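Local coordinates for protein putative dihydrodipicolinate synthase (Thermus thermophilus, PDB 2PCQ) that belongs to the dihydrodipicolinate synthetase family, with a closed eight-stranded parallel barrel followed by C-terminal helices, and assembles as four copies, at residues N198-A203 with F227-L232; Y204-D209 with Q220-K225; G236-L241 with G253-P258; A244-G249 with P260-L265. One frame throughout, in Å; residues are numbered along the deposited sequence.

Contact 1 (N198-A203 with F227-L232)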
loop_
_atom_site.group_PDB
_atom_site.type_symbol
_atom_site.label_atom_id
_atom_site.label_comp_id
_atom_site.label_asym_id
_atom_site.label_seq_id
_atom_site.Cartn_x
_atom_site.Cartn_y
_atom_site.Cartn_z
ATOM N N ASN A 198 4.400 30.303 0.440
ATOM C CA ASN A 198 4.516 31.070 1.680
ATOM C C ASN A 198 5.925 31.670 1.698
ATOM O O ASN A 198 6.178 32.674 2.364
ATOM C CB ASN A 198 4.403 30.174 2.922
ATOM C CG ASN A 198 2.982 29.748 3.229
ATOM O OD1 ASN A 198 2.605 28.598 3.003
ATOM N ND2 ASN A 198 2.193 30.668 3.758
ATOM N N LEU A 199 6.839 31.033 0.971
ATOM C CA LEU A 199 8.234 31.461 0.938
ATOM C C LEU A 199 8.651 32.215 -0.317
ATOM O O LEU A 199 9.352 33.225 -0.231
ATOM C CB LEU A 199 9.143 30.243 1.125
ATOM C CG LEU A 199 8.844 29.346 2.336
ATOM C CD1 LEU A 199 9.773 28.141 2.323
ATOM C CD2 LEU A 199 9.007 30.133 3.626
ATOM N N ALA A 200 8.238 31.724 -1.481
ATOM C CA ALA A 200 8.589 32.373 -2.742
ATOM C C ALA A 200 7.348 32.600 -3.600
ATOM O O ALA A 200 7.276 32.135 -4.736
ATOM C CB ALA A 200 9.603 31.517 -3.501
ATOM N N PRO A 201 6.354 33.329 -3.067
ATOM C CA PRO A 201 5.116 33.604 -3.807
ATOM C C PRO A 201 5.304 34.237 -5.185
ATOM O O PRO A 201 4.588 33.900 -6.129
ATOM C CB PRO A 201 4.325 34.498 -2.850
ATOM C CG PRO A 201 5.405 35.171 -2.030
ATOM C CD PRO A 201 6.364 34.036 -1.774
ATOM N N ARG A 202 6.262 35.152 -5.306
ATOM C CA ARG A 202 6.508 35.805 -6.588
ATOM C C ARG A 202 7.098 34.845 -7.619
ATOM O O ARG A 202 6.850 34.987 -8.812
ATOM C CB ARG A 202 7.430 37.026 -6.405
ATOM C CG ARG A 202 6.735 38.224 -5.740
ATOM C CD ARG A 202 7.668 39.427 -5.534
ATOM N NE ARG A 202 8.801 39.090 -4.676
ATOM C CZ ARG A 202 10.001 38.734 -5.122
ATOM N NH1 ARG A 202 10.242 38.676 -6.426
ATOM N NH2 ARG A 202 10.955 38.406 -4.261
ATOM N N ALA A 203 7.859 33.855 -7.163
ATOM C CA ALA A 203 8.466 32.900 -8.085
ATOM C C ALA A 203 7.419 32.001 -8.737
ATOM O O ALA A 203 7.432 31.800 -9.952
ATOM C CB ALA A 203 9.501 32.056 -7.359
ATOM N N PHE A 227 12.247 23.401 -8.039
ATOM C CA PHE A 227 12.061 22.005 -7.653
ATOM C C PHE A 227 12.625 21.639 -6.270
ATOM O O PHE A 227 11.921 21.054 -5.451
ATOM C CB PHE A 227 12.670 21.068 -8.702
ATOM C CG PHE A 227 12.576 19.613 -8.328
ATOM C CD1 PHE A 227 11.397 18.900 -8.539
ATOM C CD2 PHE A 227 13.644 18.975 -7.698
ATOM C CE1 PHE A 227 11.280 17.570 -8.125
ATOM C CE2 PHE A 227 13.538 17.645 -7.277
ATOM C CZ PHE A 227 12.355 16.943 -7.489
ATOM N N PRO A 228 13.904 21.965 -6.000
ATOM C CA PRO A 228 14.498 21.635 -4.697
ATOM C C PRO A 228 13.728 22.213 -3.514
ATOM O O PRO A 228 13.552 21.545 -2.494
ATOM C CB PRO A 228 15.912 22.205 -4.810
ATOM C CG PRO A 228 16.211 22.056 -6.271
ATOM C CD PRO A 228 14.920 22.542 -6.898
ATOM N N LEU A 229 13.273 23.457 -3.654
ATOM C CA LEU A 229 12.514 24.125 -2.604
ATOM C C LEU A 229 11.207 23.377 -2.338
ATOM O O LEU A 229 10.882 23.063 -1.195
ATOM C CB LEU A 229 12.188 25.570 -3.008
ATOM C CG LEU A 229 11.330 26.366 -2.015
ATOM C CD1 LEU A 229 12.212 26.862 -0.878
ATOM C CD2 LEU A 229 10.654 27.545 -2.713
ATOM N N GLY A 230 10.462 23.096 -3.402
ATOM C CA GLY A 230 9.197 22.400 -3.251
ATOM C C GLY A 230 9.336 20.959 -2.794
ATOM O O GLY A 230 8.520 20.474 -2.012
ATOM N N ASP A 231 10.371 20.281 -3.284
ATOM C CA ASP A 231 10.630 18.884 -2.940
ATOM C C ASP A 231 10.995 18.720 -1.472
ATOM O O ASP A 231 10.441 17.867 -0.783
ATOM C CB ASP A 231 11.765 18.330 -3.807
ATOM C CG ASP A 231 12.144 16.901 -3.436
ATOM O OD1 ASP A 231 11.326 15.984 -3.657
ATOM O OD2 ASP A 231 13.263 16.696 -2.919
ATOM N N LEU A 232 11.934 19.533 -0.996
ATOM C CA LEU A 232 12.354 19.457 0.399
ATOM C C LEU A 232 11.253 19.886 1.355
ATOM O O LEU A 232 11.066 19.278 2.403
ATOM C CB LEU A 232 13.599 20.314 0.636
ATOM C CG LEU A 232 14.908 19.702 0.136
ATOM C CD1 LEU A 232 16.032 20.710 0.283
ATOM C CD2 LEU A 232 15.212 18.426 0.924
#
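The backbone bond from Asp231 N to Phe227 O, at 2.8 Å, spans the helical turn from which Leu229 reaches across to Leu199 and Ala200. A second bond, from Leu232 N to Pro228 O, continues that turn. Pro228 has no N-H to give to the preceding turn, which fits the kink in helix 216-247 at this point. No polar bond links the two segments, and their meeting is wholly apolar and buried.

Leu229 carries it by dividing its branches between two partners. Its CG stands anti to the backbone N (chi1 177°), which projects the fork toward the other segment. From there Leu229 CD1 approaches Leu199 CD1 at 4.2 Å, methyl to methyl, while the other branch, CD2, faces Ala200 CB, also at 4.2 Å. Ala200 offers just a methyl for CD2 to meet, at an ordinary van der Waals distance, and the longer Leu199 extends the apolar surface beyond it. Phe269 of helix 266-278 touches both leucines, and Leu276 of the same helix packs on Leu229, so the two leucines belong to a larger hydrophobic cluster.

Ala200 is also the N-cap of helix 201-212. Amides of a first turn have no carbonyl of a preceding helical turn to bond to, so proline at 201 costs nothing there. The contact thus sets the end of the link between strand 191-193 and helix 201-212 against helix 216-247, joining the outer layer of the TIM barrel to the C-terminal helices that elaborate the fold in this family.

Contact 2 (Y204-D209 with Q220-K225)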
loop_
_atom_site.group_PDB
_atom_site.type_symbol
_atom_site.label_atom_id
_atom_site.label_comp_id
_atom_site.label_asym_id
_atom_site.label_seq_id
_atom_site.Cartn_x
_atom_site.Cartn_y
_atom_site.Cartn_z
ATOM N N TYR A 204 6.510 31.458 -7.932
ATOM C CA TYR A 204 5.471 30.592 -8.474
ATOM C C TYR A 204 4.531 31.384 -9.375
ATOM O O TYR A 204 3.995 30.852 -10.343
ATOM C CB TYR A 204 4.723 29.899 -7.331
ATOM C CG TYR A 204 5.556 28.790 -6.720
ATOM C CD1 TYR A 204 5.718 27.570 -7.382
ATOM C CD2 TYR A 204 6.262 28.992 -5.532
ATOM C CE1 TYR A 204 6.567 26.583 -6.882
ATOM C CE2 TYR A 204 7.116 28.011 -5.025
ATOM C CZ TYR A 204 7.263 26.812 -5.707
ATOM O OH TYR A 204 8.112 25.848 -5.220
ATOM N N ARG A 205 4.350 32.663 -9.064
ATOM C CA ARG A 205 3.505 33.537 -9.875
ATOM C C ARG A 205 4.173 33.718 -11.245
ATOM O O ARG A 205 3.520 33.668 -12.290
ATOM C CB ARG A 205 3.365 34.904 -9.197
ATOM C CG ARG A 205 2.667 35.958 -10.045
ATOM C CD ARG A 205 1.165 35.746 -10.023
ATOM N NE ARG A 205 0.621 35.418 -11.329
ATOM C CZ ARG A 205 -0.663 35.159 -11.557
ATOM N NH1 ARG A 205 -1.536 35.187 -10.557
ATOM N NH2 ARG A 205 -1.073 34.879 -12.786
ATOM N N ALA A 206 5.486 33.923 -11.223
ATOM C CA ALA A 206 6.258 34.110 -12.445
ATOM C C ALA A 206 6.209 32.856 -13.315
ATOM O O ALA A 206 6.114 32.939 -14.541
ATOM C CB ALA A 206 7.707 34.453 -12.095
ATOM N N LEU A 207 6.275 31.693 -12.675
ATOM C CA LEU A 207 6.237 30.426 -13.396
ATOM C C LEU A 207 4.884 30.290 -14.083
ATOM O O LEU A 207 4.801 29.913 -15.253
ATOM C CB LEU A 207 6.478 29.259 -12.426
ATOM C CG LEU A 207 6.410 27.819 -12.949
ATOM C CD1 LEU A 207 7.113 27.699 -14.289
ATOM C CD2 LEU A 207 7.063 26.895 -11.920
ATOM N N LEU A 208 3.825 30.601 -13.344
ATOM C CA LEU A 208 2.474 30.550 -13.876
ATOM C C LEU A 208 2.357 31.517 -15.062
ATOM O O LEU A 208 1.791 31.172 -16.102
ATOM C CB LEU A 208 1.469 30.935 -12.782
ATOM C CG LEU A 208 0.004 31.117 -13.193
ATOM C CD1 LEU A 208 -0.513 29.846 -13.849
ATOM C CD2 LEU A 208 -0.835 31.467 -11.969
ATOM N N ASP A 209 2.900 32.723 -14.905
ATOM C CA ASP A 209 2.850 33.721 -15.973
ATOM C C ASP A 209 3.591 33.253 -17.224
ATOM O O ASP A 209 3.078 33.387 -18.337
ATOM C CB ASP A 209 3.433 35.060 -15.507
ATOM C CG ASP A 209 2.525 35.787 -14.529
ATOM O OD1 ASP A 209 1.290 35.602 -14.604
ATOM O OD2 ASP A 209 3.043 36.557 -13.695
ATOM N N GLN A 220 10.145 26.198 -17.879
ATOM C CA GLN A 220 10.897 25.010 -17.501
ATOM C C GLN A 220 12.104 25.341 -16.629
ATOM O O GLN A 220 12.385 24.628 -15.671
ATOM C CB GLN A 220 11.343 24.236 -18.748
ATOM C CG GLN A 220 10.185 23.638 -19.540
ATOM C CD GLN A 220 10.648 22.824 -20.732
ATOM O OE1 GLN A 220 11.401 23.314 -21.571
ATOM N NE2 GLN A 220 10.193 21.577 -20.817
ATOM N N GLU A 221 12.817 26.420 -16.948
ATOM C CA GLU A 221 13.981 26.791 -16.146
ATOM C C GLU A 221 13.576 27.191 -14.735
ATOM O O GLU A 221 14.272 26.872 -13.769
ATOM C CB GLU A 221 14.762 27.939 -16.799
ATOM C CG GLU A 221 15.561 27.529 -18.034
ATOM C CD GLU A 221 16.536 26.393 -17.755
ATOM O OE1 GLU A 221 17.394 26.547 -16.859
ATOM O OE2 GLU A 221 16.446 25.345 -18.430
ATOM N N LEU A 222 12.455 27.892 -14.609
ATOM C CA LEU A 222 11.997 28.310 -13.289
ATOM C C LEU A 222 11.480 27.095 -12.514
ATOM O O LEU A 222 11.672 26.993 -11.300
ATOM C CB LEU A 222 10.909 29.381 -13.419
ATOM C CG LEU A 222 10.546 30.152 -12.146
ATOM C CD1 LEU A 222 11.814 30.581 -11.416
ATOM C CD2 LEU A 222 9.692 31.367 -12.510
ATOM N N GLN A 223 10.835 26.174 -13.225
ATOM C CA GLN A 223 10.314 24.949 -12.620
ATOM C C GLN A 223 11.481 24.142 -12.040
ATOM O O GLN A 223 11.392 23.600 -10.937
ATOM C CB GLN A 223 9.558 24.133 -13.681
ATOM C CG GLN A 223 9.504 22.613 -13.472
ATOM C CD GLN A 223 8.668 22.177 -12.284
ATOM O OE1 GLN A 223 7.604 22.741 -12.006
ATOM N NE2 GLN A 223 9.133 21.144 -11.590
ATOM N N LYS A 224 12.579 24.073 -12.785
ATOM C CA LYS A 224 13.758 23.349 -12.325
ATOM C C LYS A 224 14.387 24.068 -11.131
ATOM O O LYS A 224 14.825 23.433 -10.170
ATOM C CB LYS A 224 14.774 23.231 -13.465
ATOM C CG LYS A 224 14.282 22.359 -14.613
ATOM C CD LYS A 224 15.056 22.602 -15.902
ATOM C CE LYS A 224 16.522 22.254 -15.761
ATOM N NZ LYS A 224 17.256 22.510 -17.035
ATOM N N LYS A 225 14.421 25.396 -11.193
ATOM C CA LYS A 225 14.994 26.195 -10.116
ATOM C C LYS A 225 14.222 26.036 -8.808
ATOM O O LYS A 225 14.816 25.985 -7.727
ATOM C CB LYS A 225 15.018 27.673 -10.510
ATOM C CG LYS A 225 15.557 28.596 -9.421
ATOM C CD LYS A 225 15.635 30.038 -9.905
ATOM C CE LYS A 225 16.642 30.189 -11.040
ATOM N NZ LYS A 225 18.017 29.814 -10.607
#
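Apolar packing between Leu222 and the pair Ala206 and Leu207 makes up most of this contact, which lies in an antiparallel hairpin of consecutive helices, 201-212 and 216-247, outside the TIM barrel. Leu222 has CG anti to its own backbone N (chi1 -167°), and its CD2 methyl lies against the neighbouring helix, 3.7 Å from Ala206 CB. The same Leu222 CD2 is 3.4 Å from Leu207 N. Alanine suits a position where such a branch must come close to the helix backbone. In return Leu207 CD2 rests 3.9 Å from Gln223 CA, alongside the aliphatic base of the glutamine. The two short helical segments run at 151°, with axes 9.4 Å apart.

Polar bonding is left to Gln223 at the margin of the packing: bent at chi2, its amide accepts at OE1 from Leu182 N and donates through NE2 to Pro179 O.

Charges pair partly within each helix and partly with other parts of the chain. Arg205 NH2 meets Asp209 OD1 at 3.1 Å on the syn side of the carboxylate, though 30° out of its plane, and NH1 bridges to Asp33; Lys224 NZ binds Glu221 OE2 at 3.3 Å.

With no hydrogen bond crossing between the helices, their union rests on shape and burial of the two leucines, with Ala206 at the margin.

Contact 3 (G236-L241 with G253-P258)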
loop_
_atom_site.group_PDB
_atom_site.type_symbol
_atom_site.label_atom_id
_atom_site.label_comp_id
_atom_site.label_asym_id
_atom_site.label_seq_id
_atom_site.Cartn_x
_atom_site.Cartn_y
_atom_site.Cartn_z
ATOM N N GLY A 236 9.669 18.005 4.543
ATOM C CA GLY A 236 9.725 18.581 5.874
ATOM C C GLY A 236 8.381 18.907 6.505
ATOM O O GLY A 236 8.287 19.072 7.718
ATOM N N GLY A 237 7.340 19.019 5.687
ATOM C CA GLY A 237 6.017 19.315 6.214
ATOM C C GLY A 237 5.887 20.604 7.009
ATOM O O GLY A 237 6.635 21.558 6.799
ATOM N N VAL A 238 4.932 20.629 7.935
ATOM C CA VAL A 238 4.680 21.814 8.746
ATOM C C VAL A 238 5.868 22.310 9.575
ATOM O O VAL A 238 6.118 23.513 9.634
ATOM C CB VAL A 238 3.459 21.599 9.674
ATOM C CG1 VAL A 238 3.284 22.796 10.607
ATOM C CG2 VAL A 238 2.203 21.431 8.829
ATOM N N PRO A 239 6.609 21.400 10.232
ATOM C CA PRO A 239 7.749 21.877 11.023
ATOM C C PRO A 239 8.767 22.645 10.176
ATOM O O PRO A 239 9.295 23.668 10.609
ATOM C CB PRO A 239 8.335 20.589 11.601
ATOM C CG PRO A 239 7.123 19.714 11.752
ATOM C CD PRO A 239 6.387 19.959 10.447
ATOM N N LEU A 240 9.044 22.154 8.970
ATOM C CA LEU A 240 10.005 22.827 8.099
ATOM C C LEU A 240 9.455 24.157 7.603
ATOM O O LEU A 240 10.182 25.146 7.536
ATOM C CB LEU A 240 10.378 21.939 6.904
ATOM C CG LEU A 240 11.431 22.522 5.948
ATOM C CD1 LEU A 240 12.683 22.896 6.734
ATOM C CD2 LEU A 240 11.766 21.513 4.850
ATOM N N LEU A 241 8.169 24.181 7.265
ATOM C CA LEU A 241 7.530 25.403 6.785
ATOM C C LEU A 241 7.598 26.512 7.831
ATOM O O LEU A 241 7.980 27.641 7.529
ATOM C CB LEU A 241 6.062 25.133 6.430
ATOM C CG LEU A 241 5.231 26.363 6.051
ATOM C CD1 LEU A 241 5.865 27.050 4.847
ATOM C CD2 LEU A 241 3.793 25.949 5.750
ATOM N N GLY A 253 5.372 30.988 14.255
ATOM C CA GLY A 253 5.230 30.187 15.455
ATOM C C GLY A 253 5.788 28.777 15.308
ATOM O O GLY A 253 6.627 28.515 14.442
ATOM N N TYR A 254 5.302 27.866 16.148
ATOM C CA TYR A 254 5.775 26.483 16.157
ATOM C C TYR A 254 4.650 25.469 16.020
ATOM O O TYR A 254 3.490 25.770 16.302
ATOM C CB TYR A 254 6.508 26.209 17.472
ATOM C CG TYR A 254 7.604 27.201 17.765
ATOM C CD1 TYR A 254 8.930 26.916 17.455
ATOM C CD2 TYR A 254 7.306 28.450 18.312
ATOM C CE1 TYR A 254 9.936 27.851 17.679
ATOM C CE2 TYR A 254 8.298 29.390 18.538
ATOM C CZ TYR A 254 9.609 29.087 18.219
ATOM O OH TYR A 254 10.591 30.023 18.436
ATOM N N PRO A 255 4.982 24.246 15.579
ATOM C CA PRO A 255 3.961 23.205 15.431
ATOM C C PRO A 255 3.440 22.892 16.833
ATOM O O PRO A 255 4.179 23.010 17.811
ATOM C CB PRO A 255 4.745 22.034 14.839
ATOM C CG PRO A 255 5.841 22.713 14.067
ATOM C CD PRO A 255 6.271 23.802 15.022
ATOM N N ARG A 256 2.181 22.492 16.944
ATOM C CA ARG A 256 1.634 22.192 18.260
ATOM C C ARG A 256 2.210 20.880 18.789
ATOM O O ARG A 256 2.270 19.890 18.063
ATOM C CB ARG A 256 0.104 22.118 18.193
ATOM C CG ARG A 256 -0.564 22.495 19.501
ATOM C CD ARG A 256 -2.075 22.686 19.373
ATOM N NE ARG A 256 -2.535 23.614 20.402
ATOM C CZ ARG A 256 -3.805 23.898 20.677
ATOM N NH1 ARG A 256 -4.795 23.325 20.005
ATOM N NH2 ARG A 256 -4.081 24.778 21.630
ATOM N N PRO A 257 2.667 20.863 20.060
ATOM C CA PRO A 257 3.233 19.637 20.636
ATOM C C PRO A 257 2.247 18.495 20.425
ATOM O O PRO A 257 1.035 18.714 20.432
ATOM C CB PRO A 257 3.402 19.996 22.110
ATOM C CG PRO A 257 3.704 21.473 22.053
ATOM C CD PRO A 257 2.689 21.964 21.039
ATOM N N PRO A 258 2.744 17.254 20.302
ATOM C CA PRO A 258 4.128 16.773 20.363
ATOM C C PRO A 258 5.014 16.966 19.132
ATOM O O PRO A 258 6.117 16.426 19.082
ATOM C CB PRO A 258 3.942 15.302 20.681
ATOM C CG PRO A 258 2.782 14.963 19.780
ATOM C CD PRO A 258 1.830 16.136 19.989
#
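Pro255 meets Val238 and Pro239 from the stretch of loop that runs from Gly253 onward, joining helix 216-247 to the loop before helix 266-278 at the interface with the third subunit. Gly253 itself has positive phi, a conformation readily taken by glycine. Tyr254 follows with its side chain directed away from residues 236-241, its ring packing on Arg246 farther along the helix, while its backbone O receives a bond from Lys242 NZ.

Pro255 then does all the touching. Its CG, the outer corner of the ring, lies 3.7 Å from Pro239 CA and 4.0 Å from Pro239 CG, and the two rings cross obliquely. The same CG also comes within 4.3 Å of Val238 CG1. Compact, rigid rings suit this close approach, and Pro239 lacks an N-H at a kinked turn where no bond to the preceding turn forms.

Arg256 leads elsewhere: its guanidinium pairs with Glu51 and binds the backbone O of His46. Beyond Pro257, a cis peptide precedes Pro258, whose O accepts from Arg110 of the third subunit, a subunit that also packs on Val238 and Pro239.

Across the two segments only carbon meets carbon, which implies a hydrophobic junction; the polar bonds that fix the loop come from its backbone and from Arg256.

Contact 4 (A244-G249 with P260-L265). With GOL (glycerol), chain D.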
loop_
_atom_site.group_PDB
_atom_site.type_symbol
_atom_site.label_atom_id
_atom_site.label_comp_id
_atom_site.label_asym_id
_atom_site.label_seq_id
_atom_site.Cartn_x
_atom_site.Cartn_y
_atom_site.Cartn_z
ATOM N N ALA A 244 11.144 27.772 8.505
ATOM C CA ALA A 244 11.601 28.609 7.398
ATOM C C ALA A 244 11.022 30.014 7.537
ATOM O O ALA A 244 11.726 31.010 7.364
ATOM C CB ALA A 244 11.174 28.001 6.069
ATOM N N LEU A 245 9.733 30.097 7.844
ATOM C CA LEU A 245 9.104 31.396 8.005
ATOM C C LEU A 245 9.718 32.145 9.184
ATOM O O LEU A 245 9.966 33.344 9.086
ATOM C CB LEU A 245 7.592 31.241 8.187
ATOM C CG LEU A 245 6.850 30.874 6.899
ATOM C CD1 LEU A 245 5.435 30.422 7.219
ATOM C CD2 LEU A 245 6.834 32.075 5.963
ATOM N N ARG A 246 9.970 31.448 10.292
ATOM C CA ARG A 246 10.579 32.099 11.452
ATOM C C ARG A 246 11.964 32.604 11.061
ATOM O O ARG A 246 12.360 33.708 11.426
ATOM C CB ARG A 246 10.707 31.137 12.643
ATOM C CG ARG A 246 9.378 30.679 13.255
ATOM C CD ARG A 246 9.570 30.149 14.680
ATOM N NE ARG A 246 10.544 29.063 14.752
ATOM C CZ ARG A 246 10.305 27.808 14.379
ATOM N NH1 ARG A 246 9.110 27.467 13.905
ATOM N NH2 ARG A 246 11.261 26.895 14.474
ATOM N N HIS A 247 12.690 31.796 10.298
ATOM C CA HIS A 247 14.029 32.167 9.854
ATOM C C HIS A 247 14.010 33.452 9.029
ATOM O O HIS A 247 14.937 34.260 9.106
ATOM C CB HIS A 247 14.644 31.029 9.038
ATOM C CG HIS A 247 15.986 31.354 8.464
ATOM N ND1 HIS A 247 16.152 31.856 7.191
ATOM C CD2 HIS A 247 17.227 31.263 8.996
ATOM C CE1 HIS A 247 17.436 32.057 6.962
ATOM N NE2 HIS A 247 18.112 31.704 8.042
ATOM N N LEU A 248 12.952 33.637 8.245
ATOM C CA LEU A 248 12.803 34.825 7.415
ATOM C C LEU A 248 12.228 35.993 8.213
ATOM O O LEU A 248 11.946 37.052 7.659
ATOM C CB LEU A 248 11.894 34.527 6.218
ATOM C CG LEU A 248 12.412 33.485 5.225
ATOM C CD1 LEU A 248 11.347 33.208 4.181
ATOM C CD2 LEU A 248 13.694 33.992 4.571
ATOM N N GLY A 249 12.042 35.791 9.511
ATOM C CA GLY A 249 11.523 36.855 10.353
ATOM C C GLY A 249 10.016 36.973 10.498
ATOM O O GLY A 249 9.546 37.905 11.143
ATOM N N PRO A 260 7.737 18.489 16.596
ATOM C CA PRO A 260 9.008 19.202 16.766
ATOM C C PRO A 260 9.055 20.666 16.351
ATOM O O PRO A 260 8.524 21.053 15.307
ATOM C CB PRO A 260 9.986 18.341 15.972
ATOM C CG PRO A 260 9.145 17.895 14.820
ATOM C CD PRO A 260 7.840 17.509 15.497
ATOM N N ALA A 261 9.712 21.472 17.180
ATOM C CA ALA A 261 9.860 22.901 16.930
ATOM C C ALA A 261 10.784 23.150 15.739
ATOM O O ALA A 261 10.683 24.173 15.060
ATOM C CB ALA A 261 10.417 23.588 18.173
ATOM N N GLU A 262 11.684 22.206 15.495
ATOM C CA GLU A 262 12.623 22.313 14.390
ATOM C C GLU A 262 12.603 21.056 13.527
ATOM O O GLU A 262 12.367 19.954 14.023
ATOM C CB GLU A 262 14.029 22.574 14.934
ATOM C CG GLU A 262 14.215 23.998 15.443
ATOM C CD GLU A 262 15.553 24.221 16.129
ATOM O OE1 GLU A 262 16.549 23.579 15.734
ATOM O OE2 GLU A 262 15.609 25.057 17.054
ATOM N N SER A 263 12.841 21.233 12.230
ATOM C CA SER A 263 12.841 20.124 11.282
ATOM C C SER A 263 14.213 19.487 11.080
ATOM O O SER A 263 15.230 20.181 11.027
ATOM C CB SER A 263 12.316 20.603 9.925
ATOM O OG SER A 263 12.530 19.625 8.919
ATOM N N PRO A 264 14.255 18.150 10.958
ATOM C CA PRO A 264 15.507 17.412 10.751
ATOM C C PRO A 264 16.113 17.749 9.383
ATOM O O PRO A 264 17.265 17.424 9.101
ATOM C CB PRO A 264 15.065 15.947 10.820
ATOM C CG PRO A 264 13.844 15.989 11.685
ATOM C CD PRO A 264 13.134 17.219 11.185
ATOM N N LEU A 265 15.324 18.394 8.530
ATOM C CA LEU A 265 15.790 18.756 7.195
ATOM C C LEU A 265 16.295 20.189 7.099
ATOM O O LEU A 265 16.665 20.643 6.020
ATOM C CB LEU A 265 14.667 18.557 6.176
ATOM C CG LEU A 265 14.261 17.108 5.897
ATOM C CD1 LEU A 265 13.023 17.079 5.025
ATOM C CD2 LEU A 265 15.411 16.382 5.213
HETATM C C1 GOL D . 14.631 28.731 16.232
HETATM O O1 GOL D . 13.838 27.583 16.169
HETATM C C2 GOL D . 13.900 29.864 16.928
HETATM O O2 GOL D . 12.514 29.724 16.764
HETATM C C3 GOL D . 14.302 29.846 18.398
HETATM O O3 GOL D . 13.862 31.000 19.071
HETATM O O HOH W 1 8.811 24.674 13.134
#
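Arg246 binds Ala261 from the last turn of helix 216-247, just before that helix ends in a Schellman motif at Gly249, where positive phi suits a residue without a side chain. The contact therefore ties the end of this long helix, which follows the TIM barrel, to the loop before helix 266-278.

The shape of the arginine chain matters most. Its CG stands anti to the carbonyl carbon, and a bend at chi3 (-56°) turns the guanidinium toward the loop. NH2 then donates to Ala261 O at 2.8 Å in a bent bond (138° at the hydrogen), approaching with a tilt of 27° from the carbonyl plane. A water bridges the same two residues, accepting from Arg246 NH1 at 2.9 Å and donating to Ala261 O at 2.7 Å, so this carbonyl is held twice. NH1 has a further, stronger partner in Gly253 O.

Only arginine among the residues offers so many donors round one flat group, and its NE and NH2 side takes a glycerol, probably from the crystallisation liquor, NH2 being shared with Ala261 O. Arg246 NE binds O2 of the glycerol at 2.9 Å and NH2 binds O1 at 3.2 Å. Glu262, extended beyond CG, brings OE2 within 3.2 Å of that O1, which donates to it. Farther along the loop, serine suits the approach to the next helix, for Ser263 OG caps it by accepting from Leu265 N at 3.1 Å.

All four contacts use helix 216-247, the long helix after the eight-stranded barrel. Contacts 1 and 2 join it to helix 201-212 and the link just before it, with contact 2 nested inside the loop that contact 1 closes; their centres are about 10 Å apart. Contacts 3 and 4 follow along the chain and join its later part to the loop before helix 266-278. Their segments alternate in sequence and touch, with centres about 8 Å apart. Contacts 2 and 3 are the most distant, about 27 Å between centres. Helix 216-247 thus meets the region of helix 201-212 with its earlier part and a loop near the third subunit with its later part.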